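Local atomic coordinates of salicylate 5-hydroxylase, large oxygenase component (PDB entry 7C8Z), a protein that hydroxylates salicylate at its 5-position to give gentisate, as the iron-containing oxygenase component of a multicomponent enzyme system in naphthalene degradation. Residues Tyr49-Leu59 with Ile344-Phe352. Sequence-based numbering, arbitrary orientation.
Sequences YTREDLYKREL and IQPNGHGSF
The hairpin loop joining strands 338-346 and 352-361 of the catalytic-domain sheet packs against the start of helix 52-63 and the residues leading into it, where Glu52 grips His349 of the loop. Glu52 OE1 accepts two hydrogen bonds from this one residue. His349 ND1 gives one to Glu52 OE1 (2.8 Å); the oxygen lies in the imidazole plane and is met nearly along the carboxylate C-O bond. His349 N reaches Glu52 OE1 at 3.1 Å from the syn side, tilted 23° out of the carboxylate plane. The carboxylate and ring planes stand 74° apart. Thr50 O lies over one face of the imidazole, and Tyr49 O sits at its edge, 3.3 Å from His349 CD2. At the far side of the ring, NE2 bonds to Glu401 of helix 387-402. With CG anti to the backbone N (chi1 168°), Tyr55 reaches toward the loop and lays a ring face on the Gly348 backbone. Gly348 CA makes a CH-pi contact 3.9 Å from the ring centroid. Leu59 CG, one turn on, lies over the rim of the opposite face, and Pro346 CB meets the edge. Glu90 accepts from both Tyr55 OH and Gly348 N. Held by carboxylates at both ring nitrogens, His349 has its ring rotation fixed and is probably doubly protonated, tying the helix start to the hairpin loop.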
loop_
_atom_site.group_PDB
_atom_site.type_symbol
_atom_site.label_atom_id
_atom_site.label_comp_id
_atom_site.label_asym_id
_atom_site.label_seq_id
_atom_site.Cartn_x
_atom_site.Cartn_y
_atom_site.Cartn_z
ATOM N N TYR A 49 6.857 22.626 6.107
ATOM C CA TYR A 49 7.064 21.334 5.470
ATOM C C TYR A 49 5.840 20.432 5.507
ATOM O O TYR A 49 5.844 19.389 4.846
ATOM C CB TYR A 49 8.236 20.589 6.129
ATOM C CG TYR A 49 9.512 21.395 6.264
ATOM C CD1 TYR A 49 10.432 21.455 5.226
ATOM C CD2 TYR A 49 9.802 22.086 7.440
ATOM C CE1 TYR A 49 11.599 22.185 5.348
ATOM C CE2 TYR A 49 10.968 22.818 7.571
ATOM C CZ TYR A 49 11.862 22.864 6.521
ATOM O OH TYR A 49 13.022 23.589 6.646
ATOM N N THR A 50 4.808 20.786 6.272
ATOM C CA THR A 50 3.695 19.886 6.530
ATOM C C THR A 50 2.356 20.358 5.971
ATOM O O THR A 50 1.365 19.633 6.111
ATOM C CB THR A 50 3.551 19.657 8.041
ATOM O OG1 THR A 50 3.217 20.895 8.680
ATOM C CG2 THR A 50 4.850 19.123 8.631
ATOM N N ARG A 51 2.294 21.522 5.327
ATOM C CA ARG A 51 1.033 22.097 4.869
ATOM C C ARG A 51 0.870 21.869 3.373
ATOM O O ARG A 51 1.755 22.221 2.587
ATOM C CB ARG A 51 0.961 23.593 5.183
ATOM C CG ARG A 51 0.849 23.912 6.658
ATOM C CD ARG A 51 0.760 25.407 6.904
ATOM N NE ARG A 51 -0.144 26.084 5.977
ATOM C CZ ARG A 51 -0.224 27.405 5.847
ATOM N NH1 ARG A 51 0.549 28.188 6.583
ATOM N NH2 ARG A 51 -1.077 27.944 4.988
ATOM N N GLU A 52 -0.264 21.278 2.986
ATOM C CA GLU A 52 -0.508 20.962 1.582
ATOM C C GLU A 52 -0.928 22.186 0.769
ATOM O O GLU A 52 -0.612 22.268 -0.424
ATOM C CB GLU A 52 -1.566 19.861 1.475
ATOM C CG GLU A 52 -1.743 19.290 0.078
ATOM C CD GLU A 52 -0.651 18.304 -0.299
ATOM O OE1 GLU A 52 0.229 18.024 0.545
ATOM O OE2 GLU A 52 -0.676 17.802 -1.441
ATOM N N ASP A 53 -1.628 23.143 1.378
ATOM C CA ASP A 53 -1.928 24.381 0.663
ATOM C C ASP A 53 -0.643 25.119 0.312
ATOM O O ASP A 53 -0.488 25.629 -0.808
ATOM C CB ASP A 53 -2.861 25.261 1.497
ATOM C CG ASP A 53 -2.308 25.562 2.868
ATOM O OD1 ASP A 53 -1.720 24.657 3.490
ATOM O OD2 ASP A 53 -2.464 26.706 3.330
ATOM N N LEU A 54 0.296 25.172 1.258
ATOM C CA LEU A 54 1.616 25.715 0.967
ATOM C C LEU A 54 2.296 24.941 -0.155
ATOM O O LEU A 54 2.964 25.537 -1.004
ATOM C CB LEU A 54 2.481 25.704 2.229
ATOM C CG LEU A 54 2.144 26.776 3.270
ATOM C CD1 LEU A 54 3.153 26.775 4.404
ATOM C CD2 LEU A 54 2.051 28.155 2.625
ATOM N N TYR A 55 2.127 23.612 -0.189
ATOM C CA TYR A 55 2.782 22.819 -1.230
ATOM C C TYR A 55 2.206 23.115 -2.609
ATOM O O TYR A 55 2.949 23.213 -3.591
ATOM C CB TYR A 55 2.663 21.327 -0.921
ATOM C CG TYR A 55 3.070 20.456 -2.088
ATOM C CD1 TYR A 55 4.404 20.318 -2.440
ATOM C CD2 TYR A 55 2.120 19.778 -2.845
ATOM C CE1 TYR A 55 4.785 19.528 -3.510
ATOM C CE2 TYR A 55 2.491 18.987 -3.918
ATOM C CZ TYR A 55 3.825 18.866 -4.242
ATOM O OH TYR A 55 4.207 18.085 -5.303
ATOM N N LYS A 56 0.884 23.260 -2.703
ATOM C CA LYS A 56 0.262 23.603 -3.978
ATOM C C LYS A 56 0.658 25.003 -4.417
ATOM O O LYS A 56 0.847 25.257 -5.618
ATOM C CB LYS A 56 -1.258 23.474 -3.892
ATOM C CG LYS A 56 -1.701 22.026 -3.827
ATOM C CD LYS A 56 -3.156 21.906 -3.444
ATOM C CE LYS A 56 -4.034 22.472 -4.528
ATOM N NZ LYS A 56 -5.222 23.139 -3.959
ATOM N N ARG A 57 0.764 25.945 -3.464
ATOM C CA ARG A 57 1.269 27.263 -3.830
ATOM C C ARG A 57 2.715 27.176 -4.304
ATOM O O ARG A 57 3.128 27.919 -5.202
ATOM C CB ARG A 57 1.143 28.217 -2.655
ATOM C CG ARG A 57 1.361 29.668 -3.045
ATOM C CD ARG A 57 1.514 30.565 -1.832
ATOM N NE ARG A 57 0.427 30.360 -0.883
ATOM C CZ ARG A 57 0.451 30.764 0.381
ATOM N NH1 ARG A 57 1.512 31.401 0.858
ATOM N NH2 ARG A 57 -0.587 30.527 1.168
ATOM N N GLU A 58 3.503 26.278 -3.702
ATOM C CA GLU A 58 4.869 26.054 -4.163
ATOM C C GLU A 58 4.883 25.554 -5.596
ATOM O O GLU A 58 5.711 25.984 -6.403
ATOM C CB GLU A 58 5.581 25.057 -3.247
ATOM C CG GLU A 58 5.932 25.602 -1.886
ATOM C CD GLU A 58 6.520 24.551 -0.981
ATOM O OE1 GLU A 58 6.050 23.396 -1.021
ATOM O OE2 GLU A 58 7.450 24.884 -0.220
ATOM N N LEU A 59 3.990 24.622 -5.924
ATOM C CA LEU A 59 3.895 24.157 -7.303
ATOM C C LEU A 59 3.528 25.300 -8.241
ATOM O O LEU A 59 4.118 25.445 -9.318
ATOM C CB LEU A 59 2.867 23.034 -7.416
ATOM C CG LEU A 59 3.192 21.645 -6.856
ATOM C CD1 LEU A 59 2.022 20.705 -7.113
ATOM C CD2 LEU A 59 4.480 21.088 -7.448
ATOM N N ILE A 344 14.576 16.508 -8.768
ATOM C CA ILE A 344 13.544 16.473 -7.733
ATOM C C ILE A 344 12.176 16.482 -8.400
ATOM O O ILE A 344 11.881 17.356 -9.223
ATOM C CB ILE A 344 13.678 17.666 -6.773
ATOM C CG1 ILE A 344 14.994 17.610 -6.008
ATOM C CG2 ILE A 344 12.512 17.694 -5.788
ATOM C CD1 ILE A 344 15.177 18.787 -5.105
ATOM N N GLN A 345 11.324 15.532 -8.015
ATOM C CA GLN A 345 9.990 15.371 -8.590
ATOM C C GLN A 345 9.009 15.258 -7.432
ATOM O O GLN A 345 8.802 14.169 -6.881
ATOM C CB GLN A 345 9.938 14.148 -9.499
ATOM C CG GLN A 345 11.164 14.017 -10.399
ATOM C CD GLN A 345 11.116 12.798 -11.294
ATOM O OE1 GLN A 345 10.383 11.851 -11.029
ATOM N NE2 GLN A 345 11.891 12.821 -12.369
ATOM N N PRO A 346 8.395 16.365 -7.026
ATOM C CA PRO A 346 7.591 16.349 -5.800
ATOM C C PRO A 346 6.286 15.581 -5.969
ATOM O O PRO A 346 5.733 15.469 -7.065
ATOM C CB PRO A 346 7.332 17.836 -5.531
ATOM C CG PRO A 346 7.409 18.477 -6.890
ATOM C CD PRO A 346 8.432 17.695 -7.662
ATOM N N ASN A 347 5.800 15.041 -4.849
ATOM C CA ASN A 347 4.532 14.307 -4.808
ATOM C C ASN A 347 3.916 14.580 -3.436
ATOM O O ASN A 347 4.214 13.891 -2.459
ATOM C CB ASN A 347 4.736 12.818 -5.049
ATOM C CG ASN A 347 4.910 12.487 -6.514
ATOM O OD1 ASN A 347 5.977 12.038 -6.943
ATOM N ND2 ASN A 347 3.862 12.716 -7.299
ATOM N N GLY A 348 3.070 15.600 -3.376
ATOM C CA GLY A 348 2.503 16.028 -2.112
ATOM C C GLY A 348 3.559 16.672 -1.230
ATOM O O GLY A 348 4.753 16.667 -1.519
ATOM N N HIS A 349 3.096 17.189 -0.091
ATOM C CA HIS A 349 3.986 17.891 0.827
ATOM C C HIS A 349 4.957 16.957 1.537
ATOM O O HIS A 349 5.938 17.434 2.119
ATOM C CB HIS A 349 3.172 18.663 1.862
ATOM C CG HIS A 349 2.662 17.814 2.986
ATOM N ND1 HIS A 349 1.382 17.306 3.010
ATOM C CD2 HIS A 349 3.256 17.389 4.126
ATOM C CE1 HIS A 349 1.210 16.602 4.116
ATOM N NE2 HIS A 349 2.333 16.637 4.810
ATOM N N GLY A 350 4.705 15.653 1.527
ATOM C CA GLY A 350 5.493 14.764 2.355
ATOM C C GLY A 350 6.319 13.718 1.634
ATOM O O GLY A 350 6.745 12.745 2.262
ATOM N N SER A 351 6.558 13.892 0.335
ATOM C CA SER A 351 7.346 12.922 -0.416
ATOM C C SER A 351 7.863 13.556 -1.698
ATOM O O SER A 351 7.284 14.514 -2.217
ATOM C CB SER A 351 6.533 11.667 -0.748
ATOM O OG SER A 351 7.240 10.841 -1.657
ATOM N N PHE A 352 8.958 12.999 -2.208
ATOM C CA PHE A 352 9.453 13.406 -3.514
ATOM C C PHE A 352 10.267 12.271 -4.113
ATOM O O PHE A 352 10.940 11.524 -3.398
ATOM C CB PHE A 352 10.290 14.694 -3.445
ATOM C CG PHE A 352 11.639 14.529 -2.788
ATOM C CD1 PHE A 352 11.783 14.686 -1.414
ATOM C CD2 PHE A 352 12.770 14.249 -3.547
ATOM C CE1 PHE A 352 13.024 14.549 -0.808
ATOM C CE2 PHE A 352 14.012 14.110 -2.949
ATOM C CZ PHE A 352 14.139 14.260 -1.577
#